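Local coordinates for protein N-formylglutamate amidohydrolase (Ralstonia eutropha, PDB 2Q7S) that binds a zinc ion and probably acts as a metal-dependent amidohydrolase of the N-formylglutamate amidohydrolase family, at residues A[35-38]-A[39-43]; A[89-93]-A[94-98]; A[135-138]-A[139-143]; A[249-253]-A[254-258]; A[273-276]-A[277-280]. All coordinates share one frame; numbering follows the deposited sequence. Where two conformers were deposited one is given.

Contact 1: A[35-38]-A[39-43]; sequences TFYP and ADFGA
With chi1 at -69°, CG of Y37 sits beside its own backbone N and opposite the carbonyl carbon, which lays the ring alongside that of F41; F41 itself holds a less usual chi1 of -147°. The two side chains point the same way and meet rim to rim, Y37 CD2 to F41 CE2 at 3.6 Å, each atom near the plane of the other ring. The backbone closes the turn beneath them: F41 N donates to P38 O at 3.2 Å, reaching the oxygen from above the carbonyl plane. D40, with chi1 at 60°, brings OD1 to 3.5 Å from P38 CB while the same oxygen bonds to the hydroxyl of Y81. That tyrosine also meets the F41 ring edge-to-face, and Y37 OH bonds to E54. P38 to F41 thus form a type I beta turn in the loop between strand 26-30 and helix 47-50, in the stretch of chain that leads from zinc ligand H32 to zinc ligand D55.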
loop_
_atom_site.group_PDB
_atom_site.type_symbol
_atom_site.label_atom_id
_atom_site.label_comp_id
_atom_site.label_asym_id
_atom_site.label_seq_id
_atom_site.Cartn_x
_atom_site.Cartn_y
_atom_site.Cartn_z
ATOM N N THR A 35 7.237 -3.749 -9.947
ATOM C CA THR A 35 7.312 -3.509 -11.397
ATOM C C THR A 35 7.895 -4.699 -12.190
ATOM O O THR A 35 8.152 -4.576 -13.387
ATOM C CB THR A 35 8.214 -2.335 -11.702
ATOM O OG1 THR A 35 9.502 -2.623 -11.160
ATOM C CG2 THR A 35 7.659 -1.020 -11.103
ATOM N N PHE A 36 8.081 -5.848 -11.536
ATOM C CA PHE A 36 8.591 -7.057 -12.207
ATOM C C PHE A 36 7.414 -7.945 -12.606
ATOM O O PHE A 36 6.876 -8.650 -11.772
ATOM C CB PHE A 36 9.577 -7.834 -11.316
ATOM C CG PHE A 36 10.814 -7.044 -10.917
ATOM C CD1 PHE A 36 10.830 -6.268 -9.771
ATOM C CD2 PHE A 36 11.960 -7.089 -11.703
ATOM C CE1 PHE A 36 11.971 -5.541 -9.397
ATOM C CE2 PHE A 36 13.124 -6.362 -11.341
ATOM C CZ PHE A 36 13.133 -5.595 -10.197
ATOM N N TYR A 37 7.052 -7.902 -13.884
ATOM C CA TYR A 37 5.886 -8.609 -14.438
ATOM C C TYR A 37 6.226 -10.102 -14.737
ATOM O O TYR A 37 7.158 -10.390 -15.501
ATOM C CB TYR A 37 5.328 -7.832 -15.689
ATOM C CG TYR A 37 4.693 -6.499 -15.275
ATOM C CD1 TYR A 37 5.495 -5.432 -14.829
ATOM C CD2 TYR A 37 3.305 -6.334 -15.233
ATOM C CE1 TYR A 37 4.929 -4.218 -14.375
ATOM C CE2 TYR A 37 2.725 -5.123 -14.791
ATOM C CZ TYR A 37 3.550 -4.076 -14.349
ATOM O OH TYR A 37 3.012 -2.881 -13.888
ATOM N N PRO A 38 5.520 -11.043 -14.080
ATOM C CA PRO A 38 5.661 -12.472 -14.367
ATOM C C PRO A 38 5.395 -12.888 -15.823
ATOM O O PRO A 38 4.450 -12.409 -16.443
ATOM C CB PRO A 38 4.634 -13.111 -13.439
ATOM C CG PRO A 38 4.522 -12.183 -12.333
ATOM C CD PRO A 38 4.586 -10.843 -12.963
ATOM N N ALA A 39 6.218 -13.805 -16.323
ATOM C CA ALA A 39 6.081 -14.325 -17.680
ATOM C C ALA A 39 4.694 -14.932 -17.903
ATOM O O ALA A 39 4.161 -14.888 -19.003
ATOM C CB ALA A 39 7.193 -15.358 -17.966
ATOM N N ASP A 40 4.095 -15.483 -16.856
ATOM C CA ASP A 40 2.818 -16.216 -17.007
ATOM C C ASP A 40 1.564 -15.340 -16.873
ATOM O O ASP A 40 0.446 -15.853 -16.741
ATOM C CB ASP A 40 2.756 -17.397 -16.034
ATOM C CG ASP A 40 2.852 -16.965 -14.568
ATOM O OD1 ASP A 40 2.579 -15.789 -14.247
ATOM O OD2 ASP A 40 3.216 -17.818 -13.738
ATOM N N PHE A 41 1.749 -14.026 -16.937
ATOM C CA PHE A 41 0.635 -13.080 -16.879
ATOM C C PHE A 41 -0.466 -13.484 -17.860
ATOM O O PHE A 41 -1.622 -13.615 -17.482
ATOM C CB PHE A 41 1.147 -11.646 -17.174
ATOM C CG PHE A 41 0.402 -10.561 -16.440
ATOM C CD1 PHE A 41 -0.984 -10.545 -16.397
ATOM C CD2 PHE A 41 1.098 -9.556 -15.783
ATOM C CE1 PHE A 41 -1.660 -9.556 -15.750
ATOM C CE2 PHE A 41 0.421 -8.551 -15.111
ATOM C CZ PHE A 41 -0.963 -8.552 -15.103
ATOM N N GLY A 42 -0.105 -13.698 -19.127
ATOM C CA GLY A 42 -1.086 -14.083 -20.150
ATOM C C GLY A 42 -2.187 -13.052 -20.397
ATOM O O GLY A 42 -3.350 -13.411 -20.617
ATOM N N ALA A 43 -1.810 -11.773 -20.348
ATOM C CA ALA A 43 -2.728 -10.669 -20.604
ATOM C C ALA A 43 -2.802 -10.431 -22.112
ATOM O O ALA A 43 -1.887 -10.817 -22.846
ATOM C CB ALA A 43 -2.235 -9.433 -19.912
#

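Contact 2: A[89-93]-A[94-98]; sequences DDIDP and AQLEG
D92 and Q95 close a short 3-10 turn over residues 93-95 that delivers the chain into strand 96-97, one half of a small parallel two-stranded sheet with 132-133. The close-knit part is polar. Q95 N bonds to D92 O at 2.9 Å, and the side chain of Q95 folds back over the same residue to take D92 N on OE1 at 3.2 Å, in the carbonyl plane and on a lone pair. Its CG lies between backbone N and carbonyl carbon (chi1 74°), and the chain then runs extended to bring OE1 to D92 N. NE2 of the same amide goes to I117 O, so both ends of the group are used and its flip is fixed; a water also sits 2.7 Å from Q95 OE1. A94 N tightens the turn further, meeting D92 OD1 at 3.1 Å from above the carboxylate plane. I91 crosses Q95 at about a right angle, with CG2 3.6 Å from Q95 OE1. I91 CG2 also meets L96 CD1 at 4.0 Å, and both side chains are buried. P93 and A94, by contrast, are exposed. On this solvent side a single water bridges two carbonyls, giving one hydrogen to P93 O at 3.1 Å and the other to G98 O at 2.8 Å.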
loop_
_atom_site.group_PDB
_atom_site.type_symbol
_atom_site.label_atom_id
_atom_site.label_comp_id
_atom_site.label_asym_id
_atom_site.label_seq_id
_atom_site.Cartn_x
_atom_site.Cartn_y
_atom_site.Cartn_z
ATOM N N ASP A 89 -10.433 -13.532 -0.348
ATOM C CA ASP A 89 -11.771 -13.834 -0.816
ATOM C C ASP A 89 -12.374 -12.703 -1.662
ATOM O O ASP A 89 -13.534 -12.767 -2.022
ATOM C CB ASP A 89 -12.686 -14.251 0.342
ATOM C CG ASP A 89 -12.932 -13.139 1.359
ATOM O OD1 ASP A 89 -12.291 -12.055 1.298
ATOM O OD2 ASP A 89 -13.785 -13.380 2.233
ATOM N N ASP A 90 -11.549 -11.721 -2.016
ATOM C CA ASP A 90 -11.978 -10.545 -2.797
ATOM C C ASP A 90 -11.783 -10.797 -4.294
ATOM O O ASP A 90 -11.046 -10.111 -4.976
ATOM C CB ASP A 90 -11.248 -9.299 -2.322
ATOM C CG ASP A 90 -11.881 -8.034 -2.810
ATOM O OD1 ASP A 90 -12.924 -8.071 -3.516
ATOM O OD2 ASP A 90 -11.352 -6.983 -2.437
ATOM N N ILE A 91 -12.528 -11.805 -4.770
ATOM C CA ILE A 91 -12.511 -12.295 -6.121
ATOM C C ILE A 91 -13.960 -12.418 -6.546
ATOM O O ILE A 91 -14.781 -12.887 -5.783
ATOM C CB ILE A 91 -11.923 -13.715 -6.225
ATOM C CG1 ILE A 91 -10.507 -13.781 -5.641
ATOM C CG2 ILE A 91 -11.998 -14.145 -7.677
ATOM C CD1 ILE A 91 -9.924 -15.186 -5.415
ATOM N N ASP A 92 -14.268 -11.981 -7.763
ATOM C CA ASP A 92 -15.579 -12.160 -8.351
ATOM C C ASP A 92 -15.587 -13.515 -9.049
ATOM O O ASP A 92 -14.776 -13.732 -9.941
ATOM C CB ASP A 92 -15.832 -11.040 -9.366
ATOM C CG ASP A 92 -17.150 -11.196 -10.135
ATOM O OD1 ASP A 92 -17.953 -12.100 -9.846
ATOM O OD2 ASP A 92 -17.381 -10.383 -11.058
ATOM N N PRO A 93 -16.498 -14.439 -8.645
ATOM C CA PRO A 93 -16.660 -15.744 -9.287
ATOM C C PRO A 93 -16.651 -15.744 -10.813
ATOM O O PRO A 93 -16.178 -16.702 -11.433
ATOM C CB PRO A 93 -18.046 -16.180 -8.816
ATOM C CG PRO A 93 -18.275 -15.518 -7.566
ATOM C CD PRO A 93 -17.407 -14.304 -7.491
ATOM N N ALA A 94 -17.189 -14.683 -11.410
ATOM C CA ALA A 94 -17.302 -14.599 -12.846
ATOM C C ALA A 94 -15.993 -14.368 -13.548
ATOM O O ALA A 94 -15.942 -14.509 -14.753
ATOM C CB ALA A 94 -18.293 -13.521 -13.241
ATOM N N GLN A 95 -14.934 -14.005 -12.827
ATOM C CA GLN A 95 -13.630 -13.857 -13.458
ATOM C C GLN A 95 -12.866 -15.180 -13.584
ATOM O O GLN A 95 -11.866 -15.241 -14.286
ATOM C CB GLN A 95 -12.798 -12.728 -12.798
ATOM C CG GLN A 95 -12.178 -12.959 -11.443
ATOM C CD GLN A 95 -11.514 -11.679 -10.873
ATOM O OE1 GLN A 95 -11.869 -11.192 -9.777
ATOM N NE2 GLN A 95 -10.575 -11.122 -11.636
ATOM N N LEU A 96 -13.369 -16.233 -12.939
ATOM C CA LEU A 96 -12.722 -17.545 -12.898
ATOM C C LEU A 96 -13.396 -18.563 -13.826
ATOM O O LEU A 96 -14.606 -18.560 -13.993
ATOM C CB LEU A 96 -12.745 -18.097 -11.465
ATOM C CG LEU A 96 -12.065 -17.219 -10.409
ATOM C CD1 LEU A 96 -12.001 -17.932 -9.038
ATOM C CD2 LEU A 96 -10.712 -16.880 -10.880
ATOM N N GLU A 97 -12.577 -19.408 -14.440
ATOM C CA GLU A 97 -13.045 -20.557 -15.187
ATOM C C GLU A 97 -13.123 -21.615 -14.119
ATOM O O GLU A 97 -12.083 -21.991 -13.543
ATOM C CB GLU A 97 -12.038 -20.967 -16.255
ATOM C CG GLU A 97 -12.523 -22.058 -17.181
ATOM C CD GLU A 97 -11.544 -23.204 -17.334
ATOM O OE1 GLU A 97 -10.685 -23.388 -16.447
ATOM O OE2 GLU A 97 -11.663 -23.956 -18.334
ATOM N N GLY A 98 -14.348 -22.061 -13.827
ATOM C CA GLY A 98 -14.594 -22.959 -12.706
ATOM C C GLY A 98 -14.958 -22.292 -11.386
ATOM O O GLY A 98 -14.775 -21.079 -11.203
HETATM O O HOH W 1 -10.185 -10.269 -7.908
HETATM O O HOH W 2 -15.809 -19.092 -9.449
#

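Contact 3: A[135-138]-A[139-143]; sequences AEVQ and RRINR
E136 and R140, one helical turn apart on helix 134-163, make the charged pair of this contact: OE2 of E136 lies 3.4 Å from NH2 of R140, a salt bridge whose hydrogen bond is weak, with the carboxylate and guanidinium planes 54° apart. Each has other partners, R130 for the glutamate, and Y81 O and Y128 OH for the arginine, which also makes a cation-pi contact with Y81. Backbone bonds run from i+4 to i, among them N142 N to Q138 O at 2.9 Å. Van der Waals contact comes from R139, whose chain bends at chi3 (-71°) and lays one guanidinium face over A135 O, with NH1 3.6 Å from A135 CB. On the buried side V137 CG1 meets I141 CD1 at 4.1 Å. The helix is therefore amphipathic here, and the buried R140, shared between the E136 carboxylate, Y81 O and Y128 OH, probably keeps its positive charge.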
loop_
_atom_site.group_PDB
_atom_site.type_symbol
_atom_site.label_atom_id
_atom_site.label_comp_id
_atom_site.label_asym_id
_atom_site.label_seq_id
_atom_site.Cartn_x
_atom_site.Cartn_y
_atom_site.Cartn_z
ATOM N N ALA A 135 -6.834 -22.831 -10.652
ATOM C CA ALA A 135 -5.440 -23.232 -10.445
ATOM C C ALA A 135 -4.467 -22.087 -10.624
ATOM O O ALA A 135 -3.547 -21.924 -9.836
ATOM C CB ALA A 135 -5.088 -24.462 -11.392
ATOM N N GLU A 136 -4.675 -21.267 -11.659
ATOM C CA GLU A 136 -3.794 -20.179 -11.984
ATOM C C GLU A 136 -3.800 -19.090 -10.897
ATOM O O GLU A 136 -2.751 -18.569 -10.480
ATOM C CB GLU A 136 -4.162 -19.662 -13.385
ATOM C CG GLU A 136 -4.211 -18.212 -13.590
ATOM C CD GLU A 136 -4.510 -17.848 -15.049
ATOM O OE1 GLU A 136 -5.260 -18.607 -15.735
ATOM O OE2 GLU A 136 -3.983 -16.792 -15.475
ATOM N N VAL A 137 -4.986 -18.780 -10.392
ATOM C CA VAL A 137 -5.116 -17.808 -9.372
ATOM C C VAL A 137 -4.550 -18.379 -8.062
ATOM O O VAL A 137 -3.823 -17.709 -7.351
ATOM C CB VAL A 137 -6.610 -17.375 -9.267
ATOM C CG1 VAL A 137 -6.885 -16.535 -7.996
ATOM C CG2 VAL A 137 -6.975 -16.604 -10.552
ATOM N N GLN A 138 -4.806 -19.651 -7.790
ATOM C CA GLN A 138 -4.247 -20.250 -6.604
ATOM C C GLN A 138 -2.722 -20.120 -6.612
ATOM O O GLN A 138 -2.142 -19.816 -5.596
ATOM C CB GLN A 138 -4.691 -21.699 -6.480
ATOM C CG GLN A 138 -6.157 -21.849 -5.990
ATOM C CD GLN A 138 -6.643 -23.262 -6.085
ATOM O OE1 GLN A 138 -6.126 -24.034 -6.888
ATOM N NE2 GLN A 138 -7.645 -23.630 -5.256
ATOM N N ARG A 139 -2.077 -20.328 -7.765
ATOM C CA ARG A 139 -0.624 -20.272 -7.859
ATOM C C ARG A 139 -0.083 -18.875 -7.658
ATOM O O ARG A 139 0.930 -18.674 -6.947
ATOM C CB ARG A 139 -0.148 -20.920 -9.166
ATOM C CG ARG A 139 -0.300 -22.429 -9.126
ATOM C CD ARG A 139 0.467 -23.107 -10.247
ATOM N NE ARG A 139 -0.152 -22.862 -11.539
ATOM C CZ ARG A 139 -1.056 -23.648 -12.113
ATOM N NH1 ARG A 139 -1.459 -24.764 -11.515
ATOM N NH2 ARG A 139 -1.553 -23.307 -13.294
ATOM N N ARG A 140 -0.776 -17.874 -8.216
ATOM C CA ARG A 140 -0.460 -16.477 -7.864
ATOM C C ARG A 140 -0.474 -16.286 -6.364
ATOM O O ARG A 140 0.461 -15.686 -5.791
ATOM C CB ARG A 140 -1.422 -15.424 -8.507
ATOM C CG ARG A 140 -1.370 -15.465 -10.008
ATOM C CD ARG A 140 -2.094 -14.333 -10.630
ATOM N NE ARG A 140 -2.235 -14.519 -12.080
ATOM C CZ ARG A 140 -2.733 -13.591 -12.886
ATOM N NH1 ARG A 140 -3.128 -12.434 -12.376
ATOM N NH2 ARG A 140 -2.868 -13.826 -14.182
ATOM N N ILE A 141 -1.547 -16.736 -5.737
ATOM C CA ILE A 141 -1.688 -16.566 -4.291
ATOM C C ILE A 141 -0.527 -17.214 -3.549
ATOM O O ILE A 141 0.062 -16.573 -2.714
ATOM C CB ILE A 141 -3.036 -17.093 -3.740
ATOM C CG1 ILE A 141 -4.198 -16.218 -4.218
ATOM C CG2 ILE A 141 -3.004 -17.103 -2.180
ATOM C CD1 ILE A 141 -5.604 -16.823 -4.075
ATOM N N ASN A 142 -0.173 -18.469 -3.882
ATOM C CA ASN A 142 0.892 -19.175 -3.172
ATOM C C ASN A 142 2.293 -18.580 -3.366
ATOM O O ASN A 142 3.064 -18.483 -2.420
ATOM C CB ASN A 142 0.905 -20.667 -3.568
ATOM C CG ASN A 142 -0.331 -21.378 -3.138
ATOM O OD1 ASN A 142 -1.004 -20.923 -2.214
ATOM N ND2 ASN A 142 -0.652 -22.492 -3.799
ATOM N N ARG A 143 2.618 -18.221 -4.607
ATOM C CA ARG A 143 3.941 -17.781 -4.954
ATOM C C ARG A 143 4.230 -16.326 -4.596
ATOM O O ARG A 143 5.373 -16.014 -4.325
ATOM C CB ARG A 143 4.196 -17.969 -6.446
ATOM C CG ARG A 143 4.030 -19.371 -6.924
ATOM C CD ARG A 143 3.867 -19.393 -8.479
ATOM N NE ARG A 143 3.817 -20.740 -9.018
ATOM C CZ ARG A 143 3.652 -21.036 -10.306
ATOM N NH1 ARG A 143 3.505 -20.072 -11.207
ATOM N NH2 ARG A 143 3.619 -22.306 -10.691
#

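Contact 4: A[249-253]-A[254-258]; sequences IEIRR and PLYME
R253 O is gripped by two backbone amides at once, Y256 N and M257 N, both at 3.0 Å. The two approaches differ: M257 N comes in nearly end-on to the carbonyl, while Y256 N arrives from above its plane. One residue earlier, R252 O takes L255 N at 3.1 Å; this bond and that of Y256 N, both i+3 to i, wind residues 253-255 into a 3-10 turn, while M257 N adds a wider i+4 bond. The side chains then divide between two flanks. R253 runs extended from CG to NE alongside Y256 and selenomethionine 257, its guanidinium plane 88° from the tyrosine ring; CG lies 3.9 Å from Y256 OH and CD 3.9 Å from M257 CE. The Y256 ring also carries R253 O over one face. R252 instead bends at chi3 (63°) and crosses P254 and L255, its CG 3.7 Å from P254 CD, with the charge paired to D192. Behind the turn, I251 CG2 touches both L255 CD1 and Y256 CD1 at 4.0 Å. S173 OG bonds to both R253 NE and Y256 OH, which helps fix the arginine, and R253 NH2 makes a salt bridge to D55 OD1. R253 is thus a second-shell partner of a zinc ligand, in a turn at the end of central-sheet strand 244-252 that borders the metal site.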
loop_
_atom_site.group_PDB
_atom_site.type_symbol
_atom_site.label_atom_id
_atom_site.label_comp_id
_atom_site.label_asym_id
_atom_site.label_seq_id
_atom_site.Cartn_x
_atom_site.Cartn_y
_atom_site.Cartn_z
ATOM N N ILE A 249 -1.457 5.508 4.015
ATOM C CA ILE A 249 -1.026 6.837 3.515
ATOM C C ILE A 249 -0.905 6.857 1.998
ATOM O O ILE A 249 -0.095 6.064 1.402
ATOM C CB ILE A 249 0.365 7.271 4.101
ATOM C CG1 ILE A 249 0.345 7.218 5.642
ATOM C CG2 ILE A 249 0.739 8.664 3.568
ATOM C CD1 ILE A 249 1.628 7.759 6.330
ATOM N N GLU A 250 -1.630 7.795 1.374
ATOM C CA GLU A 250 -1.674 7.903 -0.096
ATOM C C GLU A 250 -1.079 9.223 -0.581
ATOM O O GLU A 250 -1.465 10.244 -0.114
ATOM C CB GLU A 250 -3.125 7.813 -0.570
ATOM C CG GLU A 250 -3.845 6.549 -0.197
ATOM C CD GLU A 250 -3.979 5.572 -1.317
ATOM O OE1 GLU A 250 -3.529 5.871 -2.445
ATOM O OE2 GLU A 250 -4.515 4.479 -1.062
ATOM N N ILE A 251 -0.146 9.167 -1.529
ATOM C CA ILE A 251 0.512 10.320 -2.083
ATOM C C ILE A 251 0.040 10.590 -3.526
ATOM O O ILE A 251 0.156 9.731 -4.419
ATOM C CB ILE A 251 2.066 10.080 -2.084
ATOM C CG1 ILE A 251 2.577 9.825 -0.668
ATOM C CG2 ILE A 251 2.839 11.207 -2.704
ATOM C CD1 ILE A 251 4.048 9.577 -0.622
ATOM N N ARG A 252 -0.421 11.810 -3.781
ATOM C CA ARG A 252 -0.771 12.245 -5.139
ATOM C C ARG A 252 0.494 12.139 -6.046
ATOM O O ARG A 252 1.491 12.823 -5.885
ATOM C CB ARG A 252 -1.311 13.675 -5.104
ATOM C CG ARG A 252 -2.129 14.143 -6.294
ATOM C CD ARG A 252 -2.856 15.459 -5.964
ATOM N NE ARG A 252 -1.960 16.588 -5.683
ATOM C CZ ARG A 252 -1.524 17.437 -6.615
ATOM N NH1 ARG A 252 -1.845 17.265 -7.888
ATOM N NH2 ARG A 252 -0.756 18.452 -6.281
ATOM N N ARG A 253 0.401 11.288 -7.044
ATOM C CA ARG A 253 1.505 10.908 -7.923
ATOM C C ARG A 253 2.265 12.020 -8.615
ATOM O O ARG A 253 3.495 11.912 -8.706
ATOM C CB ARG A 253 1.000 9.882 -8.966
ATOM C CG ARG A 253 0.934 8.478 -8.402
ATOM C CD ARG A 253 0.152 7.543 -9.329
ATOM N NE ARG A 253 -0.158 6.263 -8.710
ATOM C CZ ARG A 253 -1.002 5.392 -9.270
ATOM N NH1 ARG A 253 -1.535 5.672 -10.434
ATOM N NH2 ARG A 253 -1.258 4.256 -8.689
ATOM N N PRO A 254 1.567 13.093 -9.099
ATOM C CA PRO A 254 2.251 14.215 -9.758
ATOM C C PRO A 254 3.326 14.841 -8.912
ATOM O O PRO A 254 4.284 15.385 -9.451
ATOM C CB PRO A 254 1.124 15.220 -10.065
ATOM C CG PRO A 254 -0.041 14.460 -10.151
ATOM C CD PRO A 254 0.117 13.310 -9.121
ATOM N N LEU A 255 3.186 14.709 -7.598
ATOM C CA LEU A 255 4.187 15.181 -6.642
ATOM C C LEU A 255 5.587 14.607 -6.845
ATOM O O LEU A 255 6.550 15.171 -6.362
ATOM C CB LEU A 255 3.746 14.861 -5.215
ATOM C CG LEU A 255 2.500 15.575 -4.675
ATOM C CD1 LEU A 255 2.279 15.156 -3.239
ATOM C CD2 LEU A 255 2.673 17.056 -4.760
ATOM N N TYR A 256 5.702 13.445 -7.474
ATOM C CA TYR A 256 7.006 12.798 -7.600
ATOM C C TYR A 256 7.326 12.127 -8.929
ATOM O O TYR A 256 8.495 11.905 -9.207
ATOM C CB TYR A 256 7.192 11.791 -6.450
ATOM C CG TYR A 256 6.372 10.540 -6.534
ATOM C CD1 TYR A 256 5.115 10.482 -5.965
ATOM C CD2 TYR A 256 6.871 9.420 -7.153
ATOM C CE1 TYR A 256 4.378 9.307 -6.002
ATOM C CE2 TYR A 256 6.151 8.262 -7.234
ATOM C CZ TYR A 256 4.887 8.203 -6.636
ATOM O OH TYR A 256 4.174 7.025 -6.702
HETATM N N MSE A 257 6.318 11.842 -9.755
HETATM C CA MSE A 257 6.540 11.188 -11.040
HETATM C C MSE A 257 5.646 11.747 -12.120
HETATM O O MSE A 257 4.644 12.436 -11.840
HETATM C CB MSE A 257 6.302 9.683 -10.933
HETATM C CG MSE A 257 4.964 9.364 -10.388
HETATM SE SE MSE A 257 4.478 7.467 -10.394
HETATM C CE MSE A 257 3.201 7.378 -11.830
ATOM N N GLU A 258 6.017 11.414 -13.347
ATOM C CA GLU A 258 5.216 11.721 -14.526
ATOM C C GLU A 258 4.314 10.536 -14.805
ATOM O O GLU A 258 4.780 9.434 -15.091
ATOM C CB GLU A 258 6.110 12.005 -15.727
ATOM C CG GLU A 258 6.975 13.214 -15.554
ATOM C CD GLU A 258 6.143 14.478 -15.400
ATOM O OE1 GLU A 258 5.231 14.676 -16.240
ATOM O OE2 GLU A 258 6.387 15.260 -14.455
#

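Contact 5: A[273-276]-A[277-280]; sequences RDLT and LLTL
L275 and L278 lie side by side and point the same way from one face of the amphipathic helix 267-289, their CD2 methyls meeting at 3.9 Å. They reach that point by different torsions: CG of L275 stands beside its backbone N, whereas CG of L278 is swung to the far side of its own N (chi1 166°). Both are buried, L275 on W62 and L278 against L215 of helix 205-217. T279, also buried and packed on W62, turns its hydroxyl back along the helix, the OG1 beside the backbone N at chi1 -63°. T276 is set in a like way, its hydroxyl bonding to Q272 O. The outward face is different in kind. L277 and L280 are exposed there, and the backbone N of L277 engages R273 O at 3.0 Å. R273 NE pairs with D274 OD1 at 3.3 Å, and the other carboxylate oxygen of D274 bonds to Y220 OH. Regular i+4 to i bonds hold the backbone throughout. At L275 O, one turn before T279, two donors meet, T279 N at 2.9 Å and T279 OG1 at 2.7 Å, and they come from opposite faces of the carbonyl plane.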
loop_
_atom_site.group_PDB
_atom_site.type_symbol
_atom_site.label_atom_id
_atom_site.label_comp_id
_atom_site.label_asym_id
_atom_site.label_seq_id
_atom_site.Cartn_x
_atom_site.Cartn_y
_atom_site.Cartn_z
ATOM N N ARG A 273 12.935 13.708 0.562
ATOM C CA ARG A 273 13.569 14.451 1.672
ATOM C C ARG A 273 12.536 14.778 2.760
ATOM O O ARG A 273 12.704 14.441 3.916
ATOM C CB ARG A 273 14.236 15.715 1.132
ATOM C CG ARG A 273 14.764 16.657 2.228
ATOM C CD ARG A 273 13.797 17.844 2.513
ATOM N NE ARG A 273 13.570 18.865 1.453
ATOM C CZ ARG A 273 14.312 19.128 0.357
ATOM N NH1 ARG A 273 15.436 18.469 0.041
ATOM N NH2 ARG A 273 13.915 20.101 -0.467
ATOM N N ASP A 274 11.420 15.363 2.361
ATOM C CA ASP A 274 10.317 15.618 3.295
ATOM C C ASP A 274 9.831 14.368 4.038
ATOM O O ASP A 274 9.565 14.415 5.248
ATOM C CB ASP A 274 9.156 16.308 2.587
ATOM C CG ASP A 274 9.485 17.716 2.184
ATOM O OD1 ASP A 274 10.564 18.239 2.569
ATOM O OD2 ASP A 274 8.666 18.302 1.465
ATOM N N LEU A 275 9.722 13.245 3.334
ATOM C CA LEU A 275 9.320 11.992 3.976
ATOM C C LEU A 275 10.375 11.388 4.888
ATOM O O LEU A 275 10.035 10.726 5.835
ATOM C CB LEU A 275 8.867 10.945 2.947
ATOM C CG LEU A 275 7.609 11.228 2.162
ATOM C CD1 LEU A 275 7.356 10.181 1.041
ATOM C CD2 LEU A 275 6.431 11.317 3.149
ATOM N N THR A 276 11.672 11.585 4.584
ATOM C CA THR A 276 12.729 11.231 5.503
ATOM C C THR A 276 12.620 11.979 6.823
ATOM O O THR A 276 12.729 11.401 7.900
ATOM C CB THR A 276 14.105 11.450 4.872
ATOM O OG1 THR A 276 14.272 10.493 3.821
ATOM C CG2 THR A 276 15.153 11.246 5.868
ATOM N N LEU A 277 12.462 13.293 6.731
ATOM C CA LEU A 277 12.251 14.126 7.907
ATOM C C LEU A 277 10.951 13.764 8.637
ATOM O O LEU A 277 10.927 13.764 9.872
ATOM C CB LEU A 277 12.280 15.616 7.539
ATOM C CG LEU A 277 13.604 16.390 7.382
ATOM C CD1 LEU A 277 14.191 16.863 8.700
ATOM C CD2 LEU A 277 14.641 15.628 6.617
ATOM N N LEU A 278 9.888 13.435 7.915
ATOM C CA LEU A 278 8.625 13.042 8.559
ATOM C C LEU A 278 8.849 11.704 9.299
ATOM O O LEU A 278 8.388 11.517 10.418
ATOM C CB LEU A 278 7.490 12.873 7.525
ATOM C CG LEU A 278 6.249 12.152 8.064
ATOM C CD1 LEU A 278 5.548 13.043 9.085
ATOM C CD2 LEU A 278 5.313 11.666 6.911
ATOM N N THR A 279 9.628 10.818 8.694
ATOM C CA THR A 279 9.844 9.446 9.220
ATOM C C THR A 279 10.652 9.487 10.503
ATOM O O THR A 279 10.432 8.707 11.411
ATOM C CB THR A 279 10.468 8.494 8.105
ATOM O OG1 THR A 279 9.556 8.350 7.001
ATOM C CG2 THR A 279 10.717 7.090 8.623
ATOM N N LEU A 280 11.631 10.397 10.560
ATOM C CA LEU A 280 12.432 10.592 11.730
ATOM C C LEU A 280 11.499 11.042 12.855
ATOM O O LEU A 280 11.550 10.537 13.992
ATOM C CB LEU A 280 13.546 11.632 11.468
ATOM C CG LEU A 280 14.566 11.904 12.571
ATOM C CD1 LEU A 280 15.176 10.578 13.124
ATOM C CD2 LEU A 280 15.687 12.847 12.079
#

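In the fold
The five contacts follow one another along the chain, each closing before the next opens, and fall into two groups. Contacts 1, 2 and 3 gather near the start of helix 134-163: contact 3 has its centre about 13 Å from those of contacts 1 and 2 and touches both, through a weak D40 to R143 ion pair and through V137 packed on I91 and L96. Contacts 4 and 5 lie about 15 Å apart, centre to centre, and join where I251, on a strand of the seven-stranded mixed sheet, meets L275 of helix 267-289. Contacts 3 and 5 sit on opposite sides of the chain's centre. Contact 4 comes nearest the zinc, whereas contacts 2 and 3 lie away from it and are structural packing.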